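Local coordinates for 15-O-acetyltransferase (Fusarium sporotrichioides, PDB 3FP0), which transfers an acetyl group to the 15-hydroxyl of trichothecene intermediates in the pathway to T-2 toxin and related fungal mycotoxins, at residues D190-R195 / S338-R343; G35-V40 / F353-Q358; A49-Y54 / F467-S472. All coordinates share one frame; numbering follows the deposited sequence.

Contact 1: residues D190-R195 / S338-R343; sequences DGIGCR and SVDGRR. With FP0 ((3alpha)-15-hydroxy-12,13-epoxytrichothec-9-en-3-yl acetate), chain C.
Arg342 meets the carboxylate of Asp190 end-on with two nitrogens, NH1 of Arg342 lying 3.0 Å from OD2 of Asp190 and NH2 of Arg342 at the same 3.0 Å from OD1 of Asp190. The two halves of this salt bridge differ. The NH1 bond is nearly straight (168°), stays in the guanidinium plane and uses the syn lone pair of OD2; the NH2 bond bends to 143° and is tilted out of both planes, since the flat groups are turned 46° against each other. Ile192 covers one guanidinium face, its CG2 3.5 Å from CZ of Arg342 and over the centre of the group. That methyl stands anti to the backbone N of Ile192, which turns it onto the arginine. NH1 of Arg342 also reaches OD1 of Asp340, at 3.0 Å, in the guanidinium plane but above that of the carboxylate. From the opposite face OD1 of Asp340 takes N of Arg342, 3.1 Å away, closing an Asx turn. Asp340 thus holds the arginine at its base and at its tip, with the chain extended from CG to NE between them.

Behind the pair, OD1 of Asp190 caps the N-terminus of helix 191-204, accepting from N of Ile192 and N of Gly193; with the arginine it has three donors. OD2 of Asp190 additionally accepts from Cys357 N and Gln358 NE2, while NH2 of Arg342 also donates to Phe353 O. At the start of 338-343, CB of Ser338 lies 3.4 Å from O4, the acetate carbonyl oxygen of FP0. Asp190 is the aspartate of the HxxxDG motif of CoA-dependent acyltransferases, and its pairing with an arginine, as in relatives of this superfamily, is probably structural.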
loop_
_atom_site.group_PDB
_atom_site.type_symbol
_atom_site.label_atom_id
_atom_site.label_comp_id
_atom_site.label_asym_id
_atom_site.label_seq_id
_atom_site.Cartn_x
_atom_site.Cartn_y
_atom_site.Cartn_z
ATOM N N ASP A 190 2.833 -5.221 -2.747
ATOM C CA ASP A 190 2.819 -4.044 -1.880
ATOM C C ASP A 190 2.042 -2.913 -2.584
ATOM O O ASP A 190 1.415 -3.181 -3.588
ATOM C CB ASP A 190 4.219 -3.661 -1.419
ATOM C CG ASP A 190 5.143 -3.345 -2.569
ATOM O OD1 ASP A 190 4.659 -3.040 -3.687
ATOM O OD2 ASP A 190 6.354 -3.425 -2.342
ATOM N N GLY A 191 2.060 -1.693 -2.035
ATOM C CA GLY A 191 1.393 -0.528 -2.649
ATOM C C GLY A 191 1.903 -0.176 -4.040
ATOM O O GLY A 191 1.174 0.413 -4.858
ATOM N N ILE A 192 3.157 -0.542 -4.322
ATOM C CA ILE A 192 3.761 -0.253 -5.620
ATOM C C ILE A 192 3.173 -1.237 -6.653
ATOM O O ILE A 192 2.548 -0.817 -7.655
ATOM C CB ILE A 192 5.322 -0.349 -5.572
ATOM C CG1 ILE A 192 5.930 0.645 -4.561
ATOM C CG2 ILE A 192 5.945 -0.221 -7.003
ATOM C CD1 ILE A 192 5.520 2.072 -4.705
ATOM N N GLY A 193 3.370 -2.535 -6.384
ATOM C CA GLY A 193 2.844 -3.612 -7.223
ATOM C C GLY A 193 1.349 -3.503 -7.504
ATOM O O GLY A 193 0.907 -3.676 -8.667
ATOM N N CYS A 194 0.560 -3.219 -6.463
ATOM C CA CYS A 194 -0.887 -3.186 -6.633
ATOM C C CYS A 194 -1.283 -2.006 -7.532
ATOM O O CYS A 194 -2.107 -2.167 -8.444
ATOM C CB CYS A 194 -1.594 -3.078 -5.289
ATOM S SG CYS A 194 -3.344 -3.484 -5.407
ATOM N N ARG A 195 -0.692 -0.830 -7.283
ATOM C CA ARG A 195 -0.898 0.325 -8.163
ATOM C C ARG A 195 -0.447 0.070 -9.591
ATOM O O ARG A 195 -1.130 0.526 -10.533
ATOM C CB ARG A 195 -0.162 1.573 -7.650
ATOM C CG ARG A 195 -0.948 2.373 -6.595
ATOM C CD ARG A 195 -0.199 3.614 -6.032
ATOM N NE ARG A 195 0.354 3.208 -4.749
ATOM C CZ ARG A 195 0.129 3.686 -3.522
ATOM N NH1 ARG A 195 -0.573 4.788 -3.210
ATOM N NH2 ARG A 195 0.724 3.030 -2.558
ATOM N N SER A 338 8.708 2.266 6.675
ATOM C CA SER A 338 8.921 1.344 5.569
ATOM C C SER A 338 9.382 2.103 4.346
ATOM O O SER A 338 9.075 3.287 4.163
ATOM C CB SER A 338 7.637 0.577 5.245
ATOM O OG SER A 338 6.645 1.513 4.873
ATOM N N VAL A 339 10.110 1.396 3.505
ATOM C CA VAL A 339 10.659 1.932 2.282
ATOM C C VAL A 339 10.518 0.877 1.143
ATOM O O VAL A 339 10.636 -0.341 1.362
ATOM C CB VAL A 339 12.138 2.526 2.455
ATOM C CG1 VAL A 339 12.393 3.121 3.905
ATOM C CG2 VAL A 339 13.208 1.543 2.150
ATOM N N ASP A 340 10.198 1.355 -0.051
ATOM C CA ASP A 340 10.210 0.512 -1.234
ATOM C C ASP A 340 11.662 -0.073 -1.404
ATOM O O ASP A 340 12.671 0.661 -1.395
ATOM C CB ASP A 340 9.717 1.346 -2.437
ATOM C CG ASP A 340 9.908 0.655 -3.757
ATOM O OD1 ASP A 340 10.124 -0.556 -3.770
ATOM O OD2 ASP A 340 9.842 1.345 -4.796
ATOM N N GLY A 341 11.751 -1.393 -1.476
ATOM C CA GLY A 341 13.030 -2.083 -1.540
ATOM C C GLY A 341 13.550 -2.404 -2.931
ATOM O O GLY A 341 14.576 -3.063 -3.070
ATOM N N ARG A 342 12.826 -1.981 -3.963
ATOM C CA ARG A 342 13.176 -2.294 -5.337
ATOM C C ARG A 342 14.548 -1.815 -5.790
ATOM O O ARG A 342 15.147 -2.458 -6.643
ATOM C CB ARG A 342 12.097 -1.803 -6.300
ATOM C CG ARG A 342 10.828 -2.658 -6.202
ATOM C CD ARG A 342 9.641 -1.992 -6.936
ATOM N NE ARG A 342 8.433 -2.829 -6.895
ATOM C CZ ARG A 342 7.681 -3.048 -5.813
ATOM N NH1 ARG A 342 7.975 -2.498 -4.637
ATOM N NH2 ARG A 342 6.613 -3.835 -5.883
ATOM N N ARG A 343 15.070 -0.730 -5.208
ATOM C CA ARG A 343 16.404 -0.248 -5.625
ATOM C C ARG A 343 17.526 -1.251 -5.283
ATOM O O ARG A 343 18.615 -1.166 -5.857
ATOM C CB ARG A 343 16.727 1.158 -5.099
ATOM C CG ARG A 343 17.062 1.217 -3.605
ATOM C CD ARG A 343 17.187 2.678 -3.102
HETATM C C2 FP0 C . 4.386 -3.371 8.260
HETATM C C6 FP0 C . 3.126 -1.714 6.168
HETATM C C5 FP0 C . 4.226 -2.800 5.891
HETATM C C4 FP0 C . 5.613 -2.347 6.368
HETATM C C3 FP0 C . 5.749 -2.788 7.853
HETATM C C11 FP0 C . 3.153 -1.274 7.653
HETATM C C10 FP0 C . 1.847 -0.557 8.055
HETATM C C9 FP0 C . 0.701 -0.610 7.316
HETATM C C8 FP0 C . 0.622 -1.293 5.973
HETATM C C12 FP0 C . 4.033 -3.951 6.902
HETATM C C13 FP0 C . 2.970 -5.000 6.770
HETATM O O4 FP0 C . 8.158 -1.534 7.885
HETATM C C17 FP0 C . 7.332 -1.090 8.678
HETATM C C18 FP0 C . 7.494 0.091 9.601
HETATM O O3 FP0 C . 6.073 -1.728 8.748
HETATM O O2 FP0 C . 4.386 -5.299 6.601
HETATM O O1 FP0 C . 3.421 -2.347 8.595
HETATM C C14 FP0 C . 4.341 -3.215 4.406
HETATM C C7 FP0 C . 1.738 -2.319 5.862
HETATM C C15 FP0 C . 3.455 -0.464 5.345
HETATM O O12 FP0 C . 2.922 -0.477 4.008
HETATM C C16 FP0 C . -0.556 0.042 7.805
#

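Contact 2: residues G35-V40 / F353-Q358; sequences GAEAIV and FYAMCQ. With FP0 ((3alpha)-15-hydroxy-12,13-epoxytrichothec-9-en-3-yl acetate), chain C.
OE2 of Glu37 is held by two waters that tie it to the backbone of Met356, and by a salt bridge from Arg31. One water donates to OE2 of Glu37 at 2.6 Å and accepts from N of Met356; the other donates both to OE2 and, at 2.7 Å, to O of Met356. OE1 of Glu37 takes the backbone N of Val34, so both oxygens of this buried acid have partners. A third water joins N of Ala36 to O of Gln358.

The rest of the contact is apolar. Glu37 and Met356 run past each other in opposite directions, CG of Glu37 3.6 Å from CB of Met356. Met356 then folds back (chi2 86°, chi3 72°), laying its SD 3.9 Å from CB of Ala36 and bringing its CE tip to tip with CG2 of Val40 at 3.8 Å. On helix 36-40 the other branch of that valine, CG1, is 3.4 Å from C13 of FP0, and CB of Ala36 is equally close to the epoxide oxygen O2 of FP0. Ala36 and Ile39 also touch His414, which binds 15-deacetylcalonectrin, and Met356 touches His186 of the HxxxDG motif: this is a wall of the acceptor-substrate pocket.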
loop_
_atom_site.group_PDB
_atom_site.type_symbol
_atom_site.label_atom_id
_atom_site.label_comp_id
_atom_site.label_asym_id
_atom_site.label_seq_id
_atom_site.Cartn_x
_atom_site.Cartn_y
_atom_site.Cartn_z
ATOM N N GLY A 35 9.662 -11.988 4.799
ATOM C CA GLY A 35 9.756 -10.593 5.157
ATOM C C GLY A 35 8.383 -10.068 5.473
ATOM O O GLY A 35 7.591 -10.740 6.131
ATOM N N ALA A 36 8.081 -8.874 4.969
ATOM C CA ALA A 36 6.771 -8.250 5.258
ATOM C C ALA A 36 5.597 -9.118 4.822
ATOM O O ALA A 36 4.502 -8.973 5.372
ATOM C CB ALA A 36 6.681 -6.883 4.600
ATOM N N GLU A 37 5.797 -10.032 3.869
ATOM C CA GLU A 37 4.686 -10.972 3.555
ATOM C C GLU A 37 4.255 -11.768 4.786
ATOM O O GLU A 37 3.072 -12.036 4.974
ATOM C CB GLU A 37 5.051 -11.939 2.428
ATOM C CG GLU A 37 5.252 -11.267 1.052
ATOM C CD GLU A 37 5.888 -12.209 0.027
ATOM O OE1 GLU A 37 6.504 -13.222 0.434
ATOM O OE2 GLU A 37 5.834 -11.882 -1.169
ATOM N N ALA A 38 5.217 -12.122 5.639
ATOM C CA ALA A 38 4.913 -12.997 6.760
ATOM C C ALA A 38 4.112 -12.223 7.790
ATOM O O ALA A 38 3.306 -12.813 8.501
ATOM C CB ALA A 38 6.191 -13.569 7.365
ATOM N N ILE A 39 4.325 -10.905 7.849
ATOM C CA ILE A 39 3.525 -10.044 8.739
ATOM C C ILE A 39 2.066 -9.996 8.248
ATOM O O ILE A 39 1.164 -10.341 8.999
ATOM C CB ILE A 39 4.073 -8.590 8.901
ATOM C CG1 ILE A 39 5.517 -8.599 9.469
ATOM C CG2 ILE A 39 3.084 -7.750 9.790
ATOM C CD1 ILE A 39 6.253 -7.234 9.483
ATOM N N VAL A 40 1.847 -9.579 6.996
ATOM C CA VAL A 40 0.481 -9.473 6.494
ATOM C C VAL A 40 -0.230 -10.815 6.384
ATOM O O VAL A 40 -1.455 -10.876 6.448
ATOM C CB VAL A 40 0.347 -8.666 5.145
ATOM C CG1 VAL A 40 0.822 -7.232 5.387
ATOM C CG2 VAL A 40 1.132 -9.303 4.031
ATOM N N PHE A 353 8.562 -5.519 -10.766
ATOM C CA PHE A 353 8.356 -6.411 -9.626
ATOM C C PHE A 353 7.043 -6.079 -8.915
ATOM O O PHE A 353 6.875 -4.971 -8.407
ATOM C CB PHE A 353 9.558 -6.272 -8.660
ATOM C CG PHE A 353 9.688 -7.412 -7.670
ATOM C CD1 PHE A 353 10.500 -8.542 -7.968
ATOM C CD2 PHE A 353 9.026 -7.354 -6.435
ATOM C CE1 PHE A 353 10.631 -9.585 -7.045
ATOM C CE2 PHE A 353 9.148 -8.386 -5.503
ATOM C CZ PHE A 353 9.942 -9.522 -5.807
ATOM N N TYR A 354 6.140 -7.053 -8.830
ATOM C CA TYR A 354 4.740 -6.816 -8.422
ATOM C C TYR A 354 4.422 -7.350 -7.022
ATOM O O TYR A 354 3.494 -6.882 -6.357
ATOM C CB TYR A 354 3.804 -7.463 -9.453
ATOM C CG TYR A 354 3.609 -6.576 -10.647
ATOM C CD1 TYR A 354 4.630 -6.440 -11.617
ATOM C CD2 TYR A 354 2.420 -5.884 -10.833
ATOM C CE1 TYR A 354 4.473 -5.602 -12.708
ATOM C CE2 TYR A 354 2.246 -5.043 -11.947
ATOM C CZ TYR A 354 3.266 -4.910 -12.867
ATOM O OH TYR A 354 3.119 -4.116 -13.993
ATOM N N ALA A 355 5.204 -8.337 -6.584
ATOM C CA ALA A 355 5.084 -8.914 -5.250
ATOM C C ALA A 355 5.588 -7.901 -4.216
ATOM O O ALA A 355 6.235 -6.912 -4.593
ATOM C CB ALA A 355 5.851 -10.243 -5.170
ATOM N N MET A 356 5.275 -8.144 -2.935
ATOM C CA MET A 356 5.820 -7.364 -1.824
ATOM C C MET A 356 7.341 -7.168 -1.980
ATOM O O MET A 356 8.091 -8.131 -2.187
ATOM C CB MET A 356 5.533 -8.069 -0.494
ATOM C CG MET A 356 6.053 -7.329 0.753
ATOM S SD MET A 356 4.801 -6.101 1.316
ATOM C CE MET A 356 3.555 -7.237 1.988
ATOM N N CYS A 357 7.799 -5.921 -1.895
ATOM C CA CYS A 357 9.237 -5.661 -1.885
ATOM C C CYS A 357 9.496 -4.455 -1.016
ATOM O O CYS A 357 9.621 -3.337 -1.512
ATOM C CB CYS A 357 9.798 -5.439 -3.295
ATOM S SG CYS A 357 11.616 -5.281 -3.296
ATOM N N GLN A 358 9.554 -4.692 0.290
ATOM C CA GLN A 358 9.616 -3.629 1.257
ATOM C C GLN A 358 10.817 -3.843 2.201
ATOM O O GLN A 358 11.214 -4.954 2.485
ATOM C CB GLN A 358 8.324 -3.592 2.108
ATOM C CG GLN A 358 7.111 -3.203 1.315
ATOM C CD GLN A 358 7.142 -1.714 0.985
ATOM O OE1 GLN A 358 7.326 -0.897 1.889
ATOM N NE2 GLN A 358 7.023 -1.359 -0.308
HETATM C C2 FP0 C . 4.386 -3.371 8.260
HETATM C C6 FP0 C . 3.126 -1.714 6.168
HETATM C C5 FP0 C . 4.226 -2.800 5.891
HETATM C C4 FP0 C . 5.613 -2.347 6.368
HETATM C C3 FP0 C . 5.749 -2.788 7.853
HETATM C C11 FP0 C . 3.153 -1.274 7.653
HETATM C C10 FP0 C . 1.847 -0.557 8.055
HETATM C C9 FP0 C . 0.701 -0.610 7.316
HETATM C C8 FP0 C . 0.622 -1.293 5.973
HETATM C C12 FP0 C . 4.033 -3.951 6.902
HETATM C C13 FP0 C . 2.970 -5.000 6.770
HETATM O O4 FP0 C . 8.158 -1.534 7.885
HETATM C C17 FP0 C . 7.332 -1.090 8.678
HETATM C C18 FP0 C . 7.494 0.091 9.601
HETATM O O3 FP0 C . 6.073 -1.728 8.748
HETATM O O2 FP0 C . 4.386 -5.299 6.601
HETATM O O1 FP0 C . 3.421 -2.347 8.595
HETATM C C14 FP0 C . 4.341 -3.215 4.406
HETATM C C7 FP0 C . 1.738 -2.319 5.862
HETATM C C15 FP0 C . 3.455 -0.464 5.345
HETATM O O12 FP0 C . 2.922 -0.477 4.008
HETATM C C16 FP0 C . -0.556 0.042 7.805
HETATM O O HOH W 1 10.412 -7.163 4.005
HETATM O O HOH W 2 3.766 -10.686 -2.286
HETATM O O HOH W 3 8.298 -10.791 -1.856
#

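Contact 3: residues A49-Y54 / F467-S472; sequences ALYDLY and FVVNQS. With FP0 ((3alpha)-15-hydroxy-12,13-epoxytrichothec-9-en-3-yl acetate), chain C.
Asn470 reaches into the turn made by Ala49 to Asp52. CB of Asn470 lies 3.2 Å from O of Ala49, and chi1 of -81° sets CG beside the backbone N, aiming the amide at the turn. ND2 of Asn470 donates to O of Ala49 at 2.9 Å, nearly straight (165°) and in the amide plane, and it also rests on CB of Asp52. OD1 of Asn470 comes 3.5 Å from CE2 of Tyr54, with amide and ring planes 47° apart. Both ends of the amide have further partners on helix 134-147: OD1 accepts from Trp138 NE1, and ND2 bonds Glu142, whose OE2 also meets OH of Tyr54.

O of Ala49 serves twice, since N of Asp52 reaches it from the other face of the carbonyl plane to close a type II turn; Ala49 is the C-prime residue of the Schellman motif ending the preceding helix. Beyond the turn the segments become neighbouring antiparallel strands, 53-61 and 457-469, within a mixed six-strand sheet. As in other CoA-dependent acyltransferases, the late strand 457-469, with 449-452 on its outer side, joins four strands from early in the chain. Tyr54 and Val468 are a hydrogen-bonded pair, N of Tyr54 2.7 Å from O of Val468 and the return bond equally short. Leu53 and Val469 form the adjoining non-hydrogen-bonded pair, and CD2 of Leu53 packs 3.6 Å from CZ of Phe467. N of Asn470 donates to O of Asp52, and O of Asn470 accepts from N of Tyr51. The Tyr51 ring has CG of Leu50 over the centre of one face and C8 of FP0 offset over the opposite one; its CE1 is 3.5 Å from C16 of FP0, while its OH bonds that of Tyr475.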
loop_
_atom_site.group_PDB
_atom_site.type_symbol
_atom_site.label_atom_id
_atom_site.label_comp_id
_atom_site.label_asym_id
_atom_site.label_seq_id
_atom_site.Cartn_x
_atom_site.Cartn_y
_atom_site.Cartn_z
ATOM N N ALA A 49 -8.929 -9.879 7.292
ATOM C CA ALA A 49 -8.642 -8.760 6.366
ATOM C C ALA A 49 -7.814 -7.594 6.913
ATOM O O ALA A 49 -7.893 -6.489 6.376
ATOM C CB ALA A 49 -9.948 -8.245 5.699
ATOM N N LEU A 50 -6.960 -7.840 7.911
ATOM C CA LEU A 50 -6.086 -6.760 8.414
ATOM C C LEU A 50 -5.102 -6.403 7.292
ATOM O O LEU A 50 -4.630 -7.287 6.594
ATOM C CB LEU A 50 -5.289 -7.197 9.663
ATOM C CG LEU A 50 -4.169 -6.280 10.207
ATOM C CD1 LEU A 50 -4.648 -4.868 10.630
ATOM C CD2 LEU A 50 -3.399 -6.944 11.363
ATOM N N TYR A 51 -4.864 -5.107 7.107
ATOM C CA TYR A 51 -4.010 -4.600 6.036
ATOM C C TYR A 51 -4.477 -4.881 4.579
ATOM O O TYR A 51 -3.738 -4.545 3.641
ATOM C CB TYR A 51 -2.560 -5.098 6.258
ATOM C CG TYR A 51 -1.936 -4.626 7.587
ATOM C CD1 TYR A 51 -2.251 -3.353 8.124
ATOM C CD2 TYR A 51 -1.016 -5.427 8.272
ATOM C CE1 TYR A 51 -1.681 -2.911 9.369
ATOM C CE2 TYR A 51 -0.432 -5.002 9.486
ATOM C CZ TYR A 51 -0.748 -3.751 10.014
ATOM O OH TYR A 51 -0.171 -3.340 11.183
ATOM N N ASP A 52 -5.702 -5.371 4.368
ATOM C CA ASP A 52 -6.240 -5.502 3.005
ATOM C C ASP A 52 -6.123 -4.137 2.322
ATOM O O ASP A 52 -6.309 -3.066 2.967
ATOM C CB ASP A 52 -7.742 -5.904 3.003
ATOM C CG ASP A 52 -7.984 -7.416 2.969
ATOM O OD1 ASP A 52 -7.062 -8.237 3.272
ATOM O OD2 ASP A 52 -9.131 -7.785 2.608
ATOM N N LEU A 53 -5.800 -4.160 1.028
ATOM C CA LEU A 53 -5.630 -2.923 0.254
ATOM C C LEU A 53 -6.927 -2.627 -0.458
ATOM O O LEU A 53 -7.519 -3.539 -1.059
ATOM C CB LEU A 53 -4.488 -3.078 -0.785
ATOM C CG LEU A 53 -3.156 -3.506 -0.197
ATOM C CD1 LEU A 53 -2.074 -3.817 -1.271
ATOM C CD2 LEU A 53 -2.680 -2.376 0.729
ATOM N N TYR A 54 -7.360 -1.370 -0.386
ATOM C CA TYR A 54 -8.466 -0.882 -1.194
ATOM C C TYR A 54 -7.985 0.341 -1.987
ATOM O O TYR A 54 -7.445 1.296 -1.403
ATOM C CB TYR A 54 -9.641 -0.483 -0.313
ATOM C CG TYR A 54 -10.400 -1.631 0.278
ATOM C CD1 TYR A 54 -11.542 -2.144 -0.372
ATOM C CD2 TYR A 54 -9.986 -2.212 1.485
ATOM C CE1 TYR A 54 -12.291 -3.187 0.214
ATOM C CE2 TYR A 54 -10.700 -3.240 2.072
ATOM C CZ TYR A 54 -11.847 -3.730 1.434
ATOM O OH TYR A 54 -12.586 -4.732 2.008
ATOM N N PHE A 467 -5.828 5.515 -1.697
ATOM C CA PHE A 467 -5.257 4.232 -1.299
ATOM C C PHE A 467 -5.584 3.980 0.156
ATOM O O PHE A 467 -5.020 4.587 1.046
ATOM C CB PHE A 467 -3.761 4.231 -1.542
ATOM C CG PHE A 467 -3.130 2.874 -1.495
ATOM C CD1 PHE A 467 -2.839 2.189 -2.685
ATOM C CD2 PHE A 467 -2.754 2.300 -0.272
ATOM C CE1 PHE A 467 -2.251 0.933 -2.644
ATOM C CE2 PHE A 467 -2.118 1.038 -0.242
ATOM C CZ PHE A 467 -1.892 0.365 -1.420
ATOM N N VAL A 468 -6.516 3.081 0.380
ATOM C CA VAL A 468 -7.054 2.859 1.730
ATOM C C VAL A 468 -6.725 1.443 2.226
ATOM O O VAL A 468 -6.924 0.481 1.495
ATOM C CB VAL A 468 -8.569 3.173 1.722
ATOM C CG1 VAL A 468 -9.249 2.835 3.057
ATOM C CG2 VAL A 468 -8.775 4.647 1.318
ATOM N N VAL A 469 -6.241 1.321 3.473
ATOM C CA VAL A 469 -5.807 0.028 4.052
ATOM C C VAL A 469 -6.626 -0.259 5.313
ATOM O O VAL A 469 -6.930 0.668 6.078
ATOM C CB VAL A 469 -4.283 0.036 4.335
ATOM C CG1 VAL A 469 -3.757 -1.280 4.937
ATOM C CG2 VAL A 469 -3.515 0.390 3.042
ATOM N N ASN A 470 -6.990 -1.521 5.520
ATOM C CA ASN A 470 -7.759 -1.868 6.736
ATOM C C ASN A 470 -6.891 -1.747 7.977
ATOM O O ASN A 470 -5.830 -2.346 8.015
ATOM C CB ASN A 470 -8.267 -3.278 6.637
ATOM C CG ASN A 470 -9.510 -3.378 5.805
ATOM O OD1 ASN A 470 -10.176 -2.357 5.448
ATOM N ND2 ASN A 470 -9.854 -4.610 5.480
ATOM N N GLN A 471 -7.324 -0.953 8.969
ATOM C CA GLN A 471 -6.584 -0.908 10.245
ATOM C C GLN A 471 -7.359 -1.565 11.376
ATOM O O GLN A 471 -8.449 -1.101 11.721
ATOM C CB GLN A 471 -6.227 0.516 10.671
ATOM C CG GLN A 471 -5.552 0.569 12.061
ATOM C CD GLN A 471 -4.118 0.007 12.045
ATOM O OE1 GLN A 471 -3.926 -1.201 12.052
ATOM N NE2 GLN A 471 -3.128 0.887 12.100
ATOM N N SER A 472 -6.776 -2.618 11.940
ATOM C CA SER A 472 -7.364 -3.311 13.080
ATOM C C SER A 472 -6.385 -3.368 14.262
ATOM O O SER A 472 -6.613 -4.108 15.219
ATOM C CB SER A 472 -7.791 -4.730 12.667
ATOM O OG SER A 472 -9.111 -4.683 12.148
HETATM C C2 FP0 C . 4.386 -3.371 8.260
HETATM C C6 FP0 C . 3.126 -1.714 6.168
HETATM C C5 FP0 C . 4.226 -2.800 5.891
HETATM C C4 FP0 C . 5.613 -2.347 6.368
HETATM C C3 FP0 C . 5.749 -2.788 7.853
HETATM C C11 FP0 C . 3.153 -1.274 7.653
HETATM C C10 FP0 C . 1.847 -0.557 8.055
HETATM C C9 FP0 C . 0.701 -0.610 7.316
HETATM C C8 FP0 C . 0.622 -1.293 5.973
HETATM C C12 FP0 C . 4.033 -3.951 6.902
HETATM C C13 FP0 C . 2.970 -5.000 6.770
HETATM O O4 FP0 C . 8.158 -1.534 7.885
HETATM C C17 FP0 C . 7.332 -1.090 8.678
HETATM C C18 FP0 C . 7.494 0.091 9.601
HETATM O O3 FP0 C . 6.073 -1.728 8.748
HETATM O O2 FP0 C . 4.386 -5.299 6.601
HETATM O O1 FP0 C . 3.421 -2.347 8.595
HETATM C C14 FP0 C . 4.341 -3.215 4.406
HETATM C C7 FP0 C . 1.738 -2.319 5.862
HETATM C C15 FP0 C . 3.455 -0.464 5.345
HETATM O O12 FP0 C . 2.922 -0.477 4.008
HETATM C C16 FP0 C . -0.556 0.042 7.805
#

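All three contacts are buried near the middle of the chain and touch different parts of the same bound trichothecene: contact 1 the acetate, contact 2 the epoxide, contact 3 the ring carrying C16. Contact 1 is chiefly ionic, with one apolar side chain on the guanidinium, contact 2 mixes water bridges with apolar packing, and contact 3 is mainly strand pairing, with a side-chain amide bonded to a turn. Contacts 1 and 2 are close neighbours, N of Gly341 lying 2.9 Å from O of Cys357, a probable hydrogen bond, so the loop before strand 358-365 serves both. Contact 3 meets contact 1 where Phe467 makes a cation-pi contact with Arg195, and contact 2 where Val40 packs against Tyr51.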